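Local coordinates for SAM-dependent methyltransferase (Anabaena variabilis ATCC 29413, PDB 3GGD), which binds S-adenosyl-L-homocysteine and, as a member of the Rossmann-like methyltransferases, probably transfers methyl groups from S-adenosyl-L-methionine to an acceptor not identified here, at residues D17-K25 / L187-R195; S75-V86 / A100-D109. One frame throughout, in Å; residues are numbered along the deposited sequence.

Contact 1. Residues D17-K25 / L187-R195. With SAH (S-adenosyl-L-homocysteine), chain E.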
loop_
_atom_site.group_PDB
_atom_site.type_symbol
_atom_site.label_atom_id
_atom_site.label_comp_id
_atom_site.label_asym_id
_atom_site.label_seq_id
_atom_site.Cartn_x
_atom_site.Cartn_y
_atom_site.Cartn_z
ATOM N N ASP A 17 -7.963 -8.534 11.047
ATOM C CA ASP A 17 -8.132 -9.981 11.015
ATOM C C ASP A 17 -8.041 -10.584 9.613
ATOM O O ASP A 17 -7.395 -11.625 9.394
ATOM C CB ASP A 17 -9.481 -10.359 11.619
ATOM C CG ASP A 17 -9.539 -10.178 13.142
ATOM O OD1 ASP A 17 -8.500 -9.887 13.787
ATOM O OD2 ASP A 17 -10.646 -10.351 13.689
ATOM N N ALA A 18 -8.688 -9.930 8.653
ATOM C CA ALA A 18 -8.729 -10.455 7.279
ATOM C C ALA A 18 -7.318 -10.516 6.685
ATOM O O ALA A 18 -6.901 -11.541 6.101
ATOM C CB ALA A 18 -9.663 -9.603 6.424
ATOM N N TRP A 19 -6.573 -9.426 6.862
ATOM C CA TRP A 19 -5.215 -9.339 6.349
ATOM C C TRP A 19 -4.243 -10.299 7.023
ATOM O O TRP A 19 -3.381 -10.869 6.357
ATOM C CB TRP A 19 -4.689 -7.897 6.400
ATOM C CG TRP A 19 -5.182 -7.085 5.244
ATOM C CD1 TRP A 19 -6.241 -6.206 5.237
ATOM C CD2 TRP A 19 -4.705 -7.152 3.899
ATOM N NE1 TRP A 19 -6.423 -5.709 3.959
ATOM C CE2 TRP A 19 -5.481 -6.255 3.130
ATOM C CE3 TRP A 19 -3.691 -7.875 3.273
ATOM C CZ2 TRP A 19 -5.255 -6.038 1.778
ATOM C CZ3 TRP A 19 -3.464 -7.669 1.926
ATOM C CH2 TRP A 19 -4.250 -6.766 1.186
ATOM N N GLU A 20 -4.361 -10.460 8.342
ATOM C CA GLU A 20 -3.542 -11.450 9.017
ATOM C C GLU A 20 -3.913 -12.861 8.542
ATOM O O GLU A 20 -3.021 -13.705 8.361
ATOM C CB GLU A 20 -3.627 -11.311 10.536
ATOM C CG GLU A 20 -2.971 -12.472 11.344
ATOM C CD GLU A 20 -1.486 -12.699 11.008
ATOM O OE1 GLU A 20 -0.794 -11.747 10.565
ATOM O OE2 GLU A 20 -1.004 -13.825 11.253
ATOM N N GLN A 21 -5.195 -13.123 8.293
ATOM C CA GLN A 21 -5.577 -14.452 7.778
ATOM C C GLN A 21 -4.927 -14.695 6.399
ATOM O O GLN A 21 -4.327 -15.761 6.143
ATOM C CB GLN A 21 -7.088 -14.610 7.722
ATOM C CG GLN A 21 -7.496 -16.090 7.525
ATOM C CD GLN A 21 -9.000 -16.294 7.223
ATOM O OE1 GLN A 21 -9.586 -15.617 6.334
ATOM N NE2 GLN A 21 -9.616 -17.220 7.948
ATOM N N TYR A 22 -4.956 -13.663 5.548
ATOM C CA TYR A 22 -4.331 -13.770 4.241
ATOM C C TYR A 22 -2.822 -14.023 4.330
ATOM O O TYR A 22 -2.292 -14.924 3.677
ATOM C CB TYR A 22 -4.543 -12.495 3.432
ATOM C CG TYR A 22 -3.690 -12.455 2.186
ATOM C CD1 TYR A 22 -4.050 -13.195 1.032
ATOM C CD2 TYR A 22 -2.515 -11.718 2.155
ATOM C CE1 TYR A 22 -3.284 -13.176 -0.108
ATOM C CE2 TYR A 22 -1.724 -11.695 0.993
ATOM C CZ TYR A 22 -2.109 -12.418 -0.126
ATOM O OH TYR A 22 -1.332 -12.389 -1.251
ATOM N N TRP A 23 -2.146 -13.213 5.140
ATOM C CA TRP A 23 -0.695 -13.301 5.251
ATOM C C TRP A 23 -0.277 -14.564 5.939
ATOM O O TRP A 23 0.709 -15.181 5.552
ATOM C CB TRP A 23 -0.116 -12.079 5.943
ATOM C CG TRP A 23 0.067 -10.892 5.047
ATOM C CD1 TRP A 23 -0.526 -9.657 5.177
ATOM C CD2 TRP A 23 0.930 -10.795 3.898
ATOM N NE1 TRP A 23 -0.077 -8.818 4.203
ATOM C CE2 TRP A 23 0.807 -9.491 3.395
ATOM C CE3 TRP A 23 1.800 -11.690 3.258
ATOM C CZ2 TRP A 23 1.539 -9.041 2.302
ATOM C CZ3 TRP A 23 2.512 -11.255 2.135
ATOM C CH2 TRP A 23 2.385 -9.946 1.673
ATOM N N ASN A 24 -1.037 -15.004 6.927
ATOM C CA ASN A 24 -0.682 -16.274 7.554
ATOM C C ASN A 24 -0.833 -17.462 6.564
ATOM O O ASN A 24 -0.015 -18.396 6.546
ATOM C CB ASN A 24 -1.486 -16.544 8.802
ATOM C CG ASN A 24 -0.870 -17.671 9.643
ATOM O OD1 ASN A 24 -1.425 -18.748 9.722
ATOM N ND2 ASN A 24 0.304 -17.436 10.207
ATOM N N LYS A 25 -1.879 -17.423 5.749
ATOM C CA LYS A 25 -2.055 -18.440 4.722
ATOM C C LYS A 25 -0.891 -18.391 3.741
ATOM O O LYS A 25 -0.358 -19.435 3.336
ATOM C CB LYS A 25 -3.371 -18.249 3.974
ATOM C CG LYS A 25 -3.475 -19.174 2.789
ATOM C CD LYS A 25 -4.486 -18.788 1.812
ATOM C CE LYS A 25 -4.156 -17.557 1.036
ATOM N NZ LYS A 25 -5.523 -17.139 0.537
ATOM N N LEU A 187 -7.971 -13.828 -6.583
ATOM C CA LEU A 187 -8.873 -14.682 -5.842
ATOM C C LEU A 187 -8.257 -15.071 -4.486
ATOM O O LEU A 187 -8.968 -15.165 -3.463
ATOM C CB LEU A 187 -9.279 -15.888 -6.687
ATOM C CG LEU A 187 -10.240 -15.590 -7.841
ATOM C CD1 LEU A 187 -10.471 -16.836 -8.737
ATOM C CD2 LEU A 187 -11.605 -15.010 -7.310
ATOM N N LEU A 188 -6.934 -15.271 -4.462
ATOM C CA LEU A 188 -6.241 -15.599 -3.212
ATOM C C LEU A 188 -6.422 -14.573 -2.109
ATOM O O LEU A 188 -6.420 -14.940 -0.921
ATOM C CB LEU A 188 -4.732 -15.847 -3.428
ATOM C CG LEU A 188 -4.376 -17.155 -4.153
ATOM C CD1 LEU A 188 -2.859 -17.259 -4.408
ATOM C CD2 LEU A 188 -4.896 -18.395 -3.439
ATOM N N VAL A 189 -6.554 -13.296 -2.474
ATOM C CA VAL A 189 -6.777 -12.248 -1.469
ATOM C C VAL A 189 -8.267 -12.192 -1.124
ATOM O O VAL A 189 -8.645 -12.116 0.042
ATOM C CB VAL A 189 -6.344 -10.803 -1.942
ATOM C CG1 VAL A 189 -5.988 -9.906 -0.717
ATOM C CG2 VAL A 189 -5.187 -10.860 -2.933
HETATM N N MSE A 190 -9.108 -12.216 -2.151
HETATM C CA MSE A 190 -10.574 -12.091 -1.972
HETATM C C MSE A 190 -11.184 -13.212 -1.159
HETATM O O MSE A 190 -12.256 -13.088 -0.574
HETATM C CB MSE A 190 -11.262 -12.020 -3.336
HETATM C CG MSE A 190 -10.852 -10.749 -4.122
HETATM SE SE MSE A 190 -11.654 -10.788 -5.940
HETATM C CE MSE A 190 -13.510 -11.351 -5.652
ATOM N N GLU A 191 -10.490 -14.331 -1.129
ATOM C CA GLU A 191 -10.864 -15.465 -0.284
ATOM C C GLU A 191 -11.092 -14.993 1.154
ATOM O O GLU A 191 -11.868 -15.569 1.879
ATOM C CB GLU A 191 -9.715 -16.486 -0.404
ATOM C CG GLU A 191 -9.934 -17.793 0.076
ATOM C CD GLU A 191 -11.053 -18.537 -0.661
ATOM O OE1 GLU A 191 -10.996 -18.633 -1.914
ATOM O OE2 GLU A 191 -11.970 -19.062 0.029
ATOM N N HIS A 192 -10.432 -13.913 1.565
ATOM C CA HIS A 192 -10.514 -13.414 2.942
ATOM C C HIS A 192 -11.494 -12.261 3.140
ATOM O O HIS A 192 -11.534 -11.666 4.212
ATOM C CB HIS A 192 -9.094 -13.069 3.431
ATOM C CG HIS A 192 -8.178 -14.256 3.347
ATOM N ND1 HIS A 192 -8.226 -15.283 4.264
ATOM C CD2 HIS A 192 -7.320 -14.658 2.376
ATOM C CE1 HIS A 192 -7.403 -16.245 3.888
ATOM N NE2 HIS A 192 -6.847 -15.902 2.740
ATOM N N GLY A 193 -12.302 -11.973 2.124
ATOM C CA GLY A 193 -13.266 -10.861 2.202
ATOM C C GLY A 193 -12.670 -9.502 1.789
ATOM O O GLY A 193 -13.391 -8.504 1.702
ATOM N N ILE A 194 -11.369 -9.463 1.528
ATOM C CA ILE A 194 -10.681 -8.247 1.046
ATOM C C ILE A 194 -11.063 -8.014 -0.413
ATOM O O ILE A 194 -11.247 -8.985 -1.183
ATOM C CB ILE A 194 -9.143 -8.408 1.166
ATOM C CG1 ILE A 194 -8.746 -8.579 2.656
ATOM C CG2 ILE A 194 -8.372 -7.228 0.505
ATOM C CD1 ILE A 194 -7.418 -9.336 2.907
ATOM N N ARG A 195 -11.239 -6.738 -0.774
ATOM C CA ARG A 195 -11.618 -6.348 -2.135
ATOM C C ARG A 195 -10.771 -5.178 -2.587
ATOM O O ARG A 195 -10.456 -4.292 -1.800
ATOM C CB ARG A 195 -13.077 -5.920 -2.222
ATOM C CG ARG A 195 -14.078 -7.011 -1.880
ATOM C CD ARG A 195 -14.122 -8.061 -2.974
ATOM N NE ARG A 195 -15.081 -9.145 -2.689
ATOM C CZ ARG A 195 -14.812 -10.269 -2.028
ATOM N NH1 ARG A 195 -13.608 -10.531 -1.542
ATOM N NH2 ARG A 195 -15.759 -11.145 -1.866
HETATM N N SAH E . 2.989 -2.030 0.264
HETATM C CA SAH E . 3.145 -3.499 0.106
HETATM C CB SAH E . 1.860 -4.296 0.416
HETATM C CG SAH E . 0.565 -3.963 -0.345
HETATM S SD SAH E . -0.805 -5.056 0.077
HETATM C C SAH E . 3.639 -3.864 -1.287
HETATM O O SAH E . 4.201 -4.971 -1.486
HETATM O OXT SAH E . 3.468 -3.094 -2.231
HETATM C "C5'" SAH E . -1.635 -4.091 1.308
HETATM C "C4'" SAH E . -0.940 -4.165 2.700
HETATM O "O4'" SAH E . -1.652 -3.331 3.644
HETATM C "C3'" SAH E . -0.886 -5.549 3.371
HETATM O "O3'" SAH E . 0.426 -5.912 3.766
HETATM C "C2'" SAH E . -1.758 -5.405 4.612
HETATM O "O2'" SAH E . -1.463 -6.303 5.702
HETATM C "C1'" SAH E . -1.610 -3.929 4.932
HETATM N N9 SAH E . -2.674 -3.398 5.792
HETATM C C8 SAH E . -3.999 -3.677 5.653
HETATM N N7 SAH E . -4.707 -3.008 6.579
HETATM C C5 SAH E . -3.808 -2.301 7.327
HETATM C C6 SAH E . -3.907 -1.440 8.501
HETATM N N6 SAH E . -5.152 -1.254 8.999
HETATM N N1 SAH E . -2.802 -0.909 9.043
HETATM C C2 SAH E . -1.570 -1.175 8.501
HETATM N N3 SAH E . -1.432 -1.972 7.442
HETATM C C4 SAH E . -2.480 -2.569 6.843
#
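Ala18 and His192 bring the two backbones closest, where helix 15-29 lies against the end of helix 184-190 and the type I turn from Met190 to Gly193. The joined pieces border the cofactor pocket of a Rossmann-like methyltransferase. Ala18 directs its CB at His192 O and at CG1 of Ile194.

Next along the helix, Trp19 is sandwiched. Ile194 reaches over one face of the indole, its CD1 3.6 Å from the centroid of the five-membered ring and 13° off the normal, a CH-pi contact, while CG2 packs against CZ2. S-adenosylhomocysteine covers the opposite face, with C8 3.4 Å from Trp19 CD1 and the ribose C2' toward the rim. The indole is thus pinned from both faces.

Gln21, its CG anti to the backbone N (chi1 -166°) and its chain extended, carries OE1 to His192 ND1; the donor is ND1, but the modelled separation is so short that its exact value is doubtful. Tyr22 lays its CA over the imidazole face, 3.7 Å from the centroid, and its own ring takes Val189 CG1 over one face, with Leu188 O at the edge. Trp23 turns the edge of its indole to the ligand: NE1 donates to the ribose O3' (3.0 Å) and weakly to O2'.

Lys25 completes the row. Its chain bends at chi3 (70°), bringing NZ to two acceptors at once. NZ approaches His192 NE2 at 2.9 Å, close to the ring plane; because NE2 accepts from this ammonium group, the imidazole is probably neutral. The second acceptor is Leu188 O, which NZ meets at 2.8 Å in the carbonyl plane, on a lone pair.

Contact 2. Residues S75-V86 / A100-D109. With SAH (S-adenosyl-L-homocysteine), chain E; SO4 (sulfate ion), chain H; EDO (1,2-ethanediol), chain S.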
loop_
_atom_site.group_PDB
_atom_site.type_symbol
_atom_site.label_atom_id
_atom_site.label_comp_id
_atom_site.label_asym_id
_atom_site.label_seq_id
_atom_site.Cartn_x
_atom_site.Cartn_y
_atom_site.Cartn_z
ATOM N N SER A 75 15.729 0.718 1.802
ATOM C CA SER A 75 16.760 0.754 2.837
ATOM C C SER A 75 18.131 0.904 2.224
ATOM O O SER A 75 19.066 1.290 2.900
ATOM C CB SER A 75 16.712 -0.508 3.707
ATOM O OG SER A 75 17.341 -1.613 3.079
ATOM N N GLN A 76 18.276 0.561 0.952
ATOM C CA GLN A 76 19.585 0.710 0.264
ATOM C C GLN A 76 19.830 2.191 -0.094
ATOM O O GLN A 76 20.942 2.624 -0.255
ATOM C CB GLN A 76 19.647 -0.246 -0.939
ATOM C CG GLN A 76 19.748 -1.718 -0.453
ATOM C CD GLN A 76 19.158 -2.797 -1.409
ATOM O OE1 GLN A 76 18.264 -2.516 -2.232
ATOM N NE2 GLN A 76 19.646 -4.057 -1.272
ATOM N N PHE A 77 18.766 2.987 -0.118
ATOM C CA PHE A 77 18.861 4.395 -0.517
ATOM C C PHE A 77 18.679 5.380 0.642
ATOM O O PHE A 77 19.169 6.473 0.576
ATOM C CB PHE A 77 17.792 4.707 -1.613
ATOM C CG PHE A 77 18.147 4.143 -2.968
ATOM C CD1 PHE A 77 17.919 2.805 -3.258
ATOM C CD2 PHE A 77 18.763 4.946 -3.932
ATOM C CE1 PHE A 77 18.279 2.275 -4.494
ATOM C CE2 PHE A 77 19.127 4.427 -5.143
ATOM C CZ PHE A 77 18.898 3.094 -5.439
ATOM N N PHE A 78 17.922 5.016 1.671
ATOM C CA PHE A 78 17.658 5.921 2.797
ATOM C C PHE A 78 18.359 5.428 4.049
ATOM O O PHE A 78 18.421 4.221 4.279
ATOM C CB PHE A 78 16.165 6.014 3.075
ATOM C CG PHE A 78 15.412 6.774 2.047
ATOM C CD1 PHE A 78 14.971 6.148 0.882
ATOM C CD2 PHE A 78 15.154 8.113 2.220
ATOM C CE1 PHE A 78 14.279 6.836 -0.087
ATOM C CE2 PHE A 78 14.444 8.840 1.242
ATOM C CZ PHE A 78 14.017 8.188 0.075
ATOM N N PRO A 79 18.845 6.359 4.886
ATOM C CA PRO A 79 19.601 5.947 6.065
ATOM C C PRO A 79 18.793 5.145 7.097
ATOM O O PRO A 79 19.336 4.242 7.720
ATOM C CB PRO A 79 20.120 7.277 6.666
ATOM C CG PRO A 79 19.351 8.334 6.095
ATOM C CD PRO A 79 18.739 7.825 4.783
ATOM N N ARG A 80 17.512 5.458 7.243
ATOM C CA ARG A 80 16.697 4.797 8.254
ATOM C C ARG A 80 15.296 4.515 7.736
ATOM O O ARG A 80 14.553 5.436 7.376
ATOM C CB ARG A 80 16.634 5.655 9.520
ATOM C CG ARG A 80 15.792 5.046 10.637
ATOM C CD ARG A 80 15.603 6.029 11.784
ATOM N NE ARG A 80 14.822 5.429 12.865
ATOM C CZ ARG A 80 14.403 6.082 13.944
ATOM N NH1 ARG A 80 14.657 7.368 14.107
ATOM N NH2 ARG A 80 13.724 5.424 14.869
ATOM N N VAL A 81 14.935 3.233 7.729
ATOM C CA VAL A 81 13.630 2.783 7.245
ATOM C C VAL A 81 12.896 1.975 8.325
ATOM O O VAL A 81 13.469 1.107 8.981
ATOM C CB VAL A 81 13.774 1.956 5.944
ATOM C CG1 VAL A 81 12.389 1.437 5.449
ATOM C CG2 VAL A 81 14.533 2.791 4.815
ATOM N N ILE A 82 11.607 2.275 8.472
ATOM C CA ILE A 82 10.718 1.568 9.363
ATOM C C ILE A 82 9.569 0.998 8.508
ATOM O O ILE A 82 8.852 1.720 7.836
ATOM C CB ILE A 82 10.157 2.506 10.446
ATOM C CG1 ILE A 82 11.307 3.091 11.287
ATOM C CG2 ILE A 82 9.156 1.761 11.348
ATOM C CD1 ILE A 82 10.938 4.342 12.095
ATOM N N GLY A 83 9.408 -0.313 8.549
ATOM C CA GLY A 83 8.327 -0.993 7.838
ATOM C C GLY A 83 7.194 -1.283 8.819
ATOM O O GLY A 83 7.381 -1.965 9.828
ATOM N N LEU A 84 6.030 -0.710 8.549
ATOM C CA LEU A 84 4.867 -0.884 9.415
ATOM C C LEU A 84 3.785 -1.699 8.683
ATOM O O LEU A 84 3.491 -1.460 7.501
ATOM C CB LEU A 84 4.293 0.466 9.809
ATOM C CG LEU A 84 5.184 1.431 10.618
ATOM C CD1 LEU A 84 4.392 2.760 10.825
ATOM C CD2 LEU A 84 5.646 0.814 11.914
ATOM N N ASP A 85 3.169 -2.634 9.402
ATOM C CA ASP A 85 2.062 -3.387 8.852
ATOM C C ASP A 85 1.186 -3.879 9.992
ATOM O O ASP A 85 1.670 -4.123 11.119
ATOM C CB ASP A 85 2.557 -4.554 7.991
ATOM C CG ASP A 85 1.516 -5.001 6.963
ATOM O OD1 ASP A 85 0.580 -5.769 7.339
ATOM O OD2 ASP A 85 1.626 -4.576 5.771
ATOM N N VAL A 86 -0.096 -4.042 9.698
ATOM C CA VAL A 86 -1.052 -4.594 10.656
ATOM C C VAL A 86 -0.862 -6.081 10.920
ATOM O O VAL A 86 -1.260 -6.562 11.983
ATOM C CB VAL A 86 -2.534 -4.368 10.175
ATOM C CG1 VAL A 86 -2.931 -5.310 9.029
ATOM C CG2 VAL A 86 -3.533 -4.462 11.348
ATOM N N ALA A 100 17.608 -5.783 7.028
ATOM C CA ALA A 100 18.819 -4.982 6.814
ATOM C C ALA A 100 19.088 -4.290 8.145
ATOM O O ALA A 100 18.162 -4.113 8.940
ATOM C CB ALA A 100 18.599 -3.974 5.726
ATOM N N ALA A 101 20.341 -3.920 8.387
ATOM C CA ALA A 101 20.754 -3.228 9.614
ATOM C C ALA A 101 19.935 -1.968 9.840
ATOM O O ALA A 101 19.661 -1.636 10.967
ATOM C CB ALA A 101 22.275 -2.879 9.574
ATOM N N ASN A 102 19.520 -1.284 8.771
ATOM C CA ASN A 102 18.788 -0.024 8.903
ATOM C C ASN A 102 17.301 -0.119 8.637
ATOM O O ASN A 102 16.638 0.870 8.320
ATOM C CB ASN A 102 19.418 1.062 8.018
ATOM C CG ASN A 102 19.293 0.758 6.553
ATOM O OD1 ASN A 102 19.312 -0.394 6.171
ATOM N ND2 ASN A 102 19.152 1.789 5.732
ATOM N N ILE A 103 16.766 -1.325 8.742
ATOM C CA ILE A 103 15.325 -1.505 8.703
ATOM C C ILE A 103 14.807 -2.015 10.055
ATOM O O ILE A 103 15.372 -2.942 10.611
ATOM C CB ILE A 103 14.866 -2.578 7.692
ATOM C CG1 ILE A 103 15.179 -2.170 6.244
ATOM C CG2 ILE A 103 13.338 -2.807 7.831
ATOM C CD1 ILE A 103 14.946 -3.319 5.176
ATOM N N SER A 104 13.755 -1.392 10.563
ATOM C CA SER A 104 13.001 -1.929 11.685
ATOM C C SER A 104 11.600 -2.250 11.181
ATOM O O SER A 104 10.996 -1.460 10.463
ATOM C CB SER A 104 12.918 -0.934 12.828
ATOM O OG SER A 104 14.210 -0.614 13.300
ATOM N N TYR A 105 11.114 -3.441 11.491
ATOM C CA TYR A 105 9.735 -3.815 11.172
ATOM C C TYR A 105 8.939 -3.722 12.454
ATOM O O TYR A 105 9.364 -4.239 13.468
ATOM C CB TYR A 105 9.629 -5.215 10.605
ATOM C CG TYR A 105 10.171 -5.307 9.193
ATOM C CD1 TYR A 105 9.506 -4.691 8.146
ATOM C CD2 TYR A 105 11.327 -6.008 8.921
ATOM C CE1 TYR A 105 9.992 -4.756 6.849
ATOM C CE2 TYR A 105 11.821 -6.104 7.615
ATOM C CZ TYR A 105 11.155 -5.471 6.598
ATOM O OH TYR A 105 11.630 -5.550 5.340
ATOM N N ARG A 106 7.769 -3.112 12.403
ATOM C CA ARG A 106 6.978 -2.929 13.602
ATOM C C ARG A 106 5.482 -3.037 13.293
ATOM O O ARG A 106 5.012 -2.559 12.249
ATOM C CB ARG A 106 7.330 -1.574 14.195
ATOM C CG ARG A 106 6.481 -1.160 15.336
ATOM C CD ARG A 106 7.248 -0.119 16.142
ATOM N NE ARG A 106 6.442 0.449 17.222
ATOM C CZ ARG A 106 6.894 1.348 18.081
ATOM N NH1 ARG A 106 8.147 1.771 17.986
ATOM N NH2 ARG A 106 6.080 1.838 19.016
ATOM N N LEU A 107 4.752 -3.682 14.197
ATOM C CA LEU A 107 3.316 -3.845 14.057
ATOM C C LEU A 107 2.659 -2.492 14.228
ATOM O O LEU A 107 3.044 -1.714 15.088
ATOM C CB LEU A 107 2.755 -4.795 15.120
ATOM C CG LEU A 107 3.009 -6.300 14.979
ATOM C CD1 LEU A 107 2.604 -6.994 16.259
ATOM C CD2 LEU A 107 2.267 -6.889 13.778
ATOM N N LEU A 108 1.710 -2.189 13.356
ATOM C CA LEU A 108 0.873 -0.997 13.527
ATOM C C LEU A 108 -0.401 -1.148 12.719
ATOM O O LEU A 108 -0.377 -1.589 11.559
ATOM C CB LEU A 108 1.597 0.322 13.141
ATOM C CG LEU A 108 0.765 1.637 13.216
ATOM C CD1 LEU A 108 1.592 2.835 13.791
ATOM C CD2 LEU A 108 0.206 1.994 11.874
ATOM N N ASP A 109 -1.496 -0.748 13.336
ATOM C CA ASP A 109 -2.787 -0.739 12.702
ATOM C C ASP A 109 -3.193 0.689 12.391
ATOM O O ASP A 109 -3.514 1.456 13.307
ATOM C CB ASP A 109 -3.830 -1.423 13.635
ATOM C CG ASP A 109 -5.189 -1.640 12.953
ATOM O OD1 ASP A 109 -5.497 -0.927 11.961
ATOM O OD2 ASP A 109 -5.933 -2.547 13.397
HETATM N N SAH E . 2.989 -2.030 0.264
HETATM C CA SAH E . 3.145 -3.499 0.106
HETATM C CB SAH E . 1.860 -4.296 0.416
HETATM C CG SAH E . 0.565 -3.963 -0.345
HETATM S SD SAH E . -0.805 -5.056 0.077
HETATM C C SAH E . 3.639 -3.864 -1.287
HETATM O O SAH E . 4.201 -4.971 -1.486
HETATM O OXT SAH E . 3.468 -3.094 -2.231
HETATM C "C5'" SAH E . -1.635 -4.091 1.308
HETATM C "C4'" SAH E . -0.940 -4.165 2.700
HETATM O "O4'" SAH E . -1.652 -3.331 3.644
HETATM C "C3'" SAH E . -0.886 -5.549 3.371
HETATM O "O3'" SAH E . 0.426 -5.912 3.766
HETATM C "C2'" SAH E . -1.758 -5.405 4.612
HETATM O "O2'" SAH E . -1.463 -6.303 5.702
HETATM C "C1'" SAH E . -1.610 -3.929 4.932
HETATM N N9 SAH E . -2.674 -3.398 5.792
HETATM C C8 SAH E . -3.999 -3.677 5.653
HETATM N N7 SAH E . -4.707 -3.008 6.579
HETATM C C5 SAH E . -3.808 -2.301 7.327
HETATM C C6 SAH E . -3.907 -1.440 8.501
HETATM N N6 SAH E . -5.152 -1.254 8.999
HETATM N N1 SAH E . -2.802 -0.909 9.043
HETATM C C2 SAH E . -1.570 -1.175 8.501
HETATM N N3 SAH E . -1.432 -1.972 7.442
HETATM C C4 SAH E . -2.480 -2.569 6.843
HETATM S S SO4 H . 10.806 1.955 15.910
HETATM O O1 SO4 H . 12.032 2.675 15.540
HETATM O O2 SO4 H . 10.496 0.841 15.017
HETATM O O3 SO4 H . 9.716 2.919 15.909
HETATM O O4 SO4 H . 10.952 1.391 17.253
HETATM C C1 EDO S . 2.579 1.649 18.191
HETATM O O1 EDO S . 2.641 1.380 19.584
HETATM C C2 EDO S . 2.289 0.305 17.512
HETATM O O2 EDO S . 3.505 -0.199 16.939
HETATM O O HOH W 1 20.151 -1.557 3.458
HETATM O O HOH W 2 15.157 1.690 11.325
#
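With chi1 at 66°, Asn102 tucks its CG between its own backbone N and carbonyl carbon, and this sets ND2 against Ser75 O and Pro79 O; farther along, Asp85 turns its CG anti to the backbone N (chi1 -156°), which carries the carboxylate to the ribose. The Asn102 bond to Ser75 O (2.9 Å) is almost straight and uses a lone pair in the carbonyl plane, whereas the donor sits well above the plane of Pro79 O. Replacing Asn102 by a leucine would probably leave these two carbonyls without this donor and free the turn after helix 69-77 to shift.

Beyond it, strands 81-85 and 103-107 pair in parallel, the first and last strands of a beta-alpha-beta unit through helix 88-97. Gly83 N gives a 2.7 Å bond to Ser104 O, and Arg106 N returns one to Gly83 O; the Asp85 N bond to Arg106 O is weak. With the Tyr105 ring where it stands, a CB on Gly83 would collide with CD1. On the face carrying Ile82 and Leu84, Leu84 CD2 runs alongside Arg106 CB, 3.7 Å away, and CD1 meets Leu108 CD1. The Arg106 guanidinium pairs with Glu122.

At the strand ends lies the ligand. Asp85 OD1 accepts from the ribose O2' (2.7 Å) and OD2 from O3' (2.7 Å), while Ser87 N and Gly66 N also donate to this carboxylate. Val86 CG1 packs against adenine C4. Asp109 OD1 receives the adenine N6 at 3.0 Å and the backbone N of Leu111. Acidic groups at successive strand ends thus read both ribose hydroxyls and the amino group, the pattern expected for recognising an adenosine.

S-adenosylhomocysteine is where contact 1 and contact 2 converge, although their centres lie about 23 Å apart. Residues 75-86 and 100-109 both fall in the sequence between the two segments of contact 1, so the chain leaves helix 15-29, builds this part of the sheet, and later returns to cover the far face of Trp19. The ribose hydroxyls lie between Trp23 of contact 1, whose bond to O2' is weak, and Asp85 of contact 2, these two side chains being about 4 Å apart at their nearest atoms. Direct packing also occurs, Trp19 CB lying 4.1 Å from Val86 CG1. At the adenine end, Asp109 is about 9 Å from Trp19, side chain to side chain.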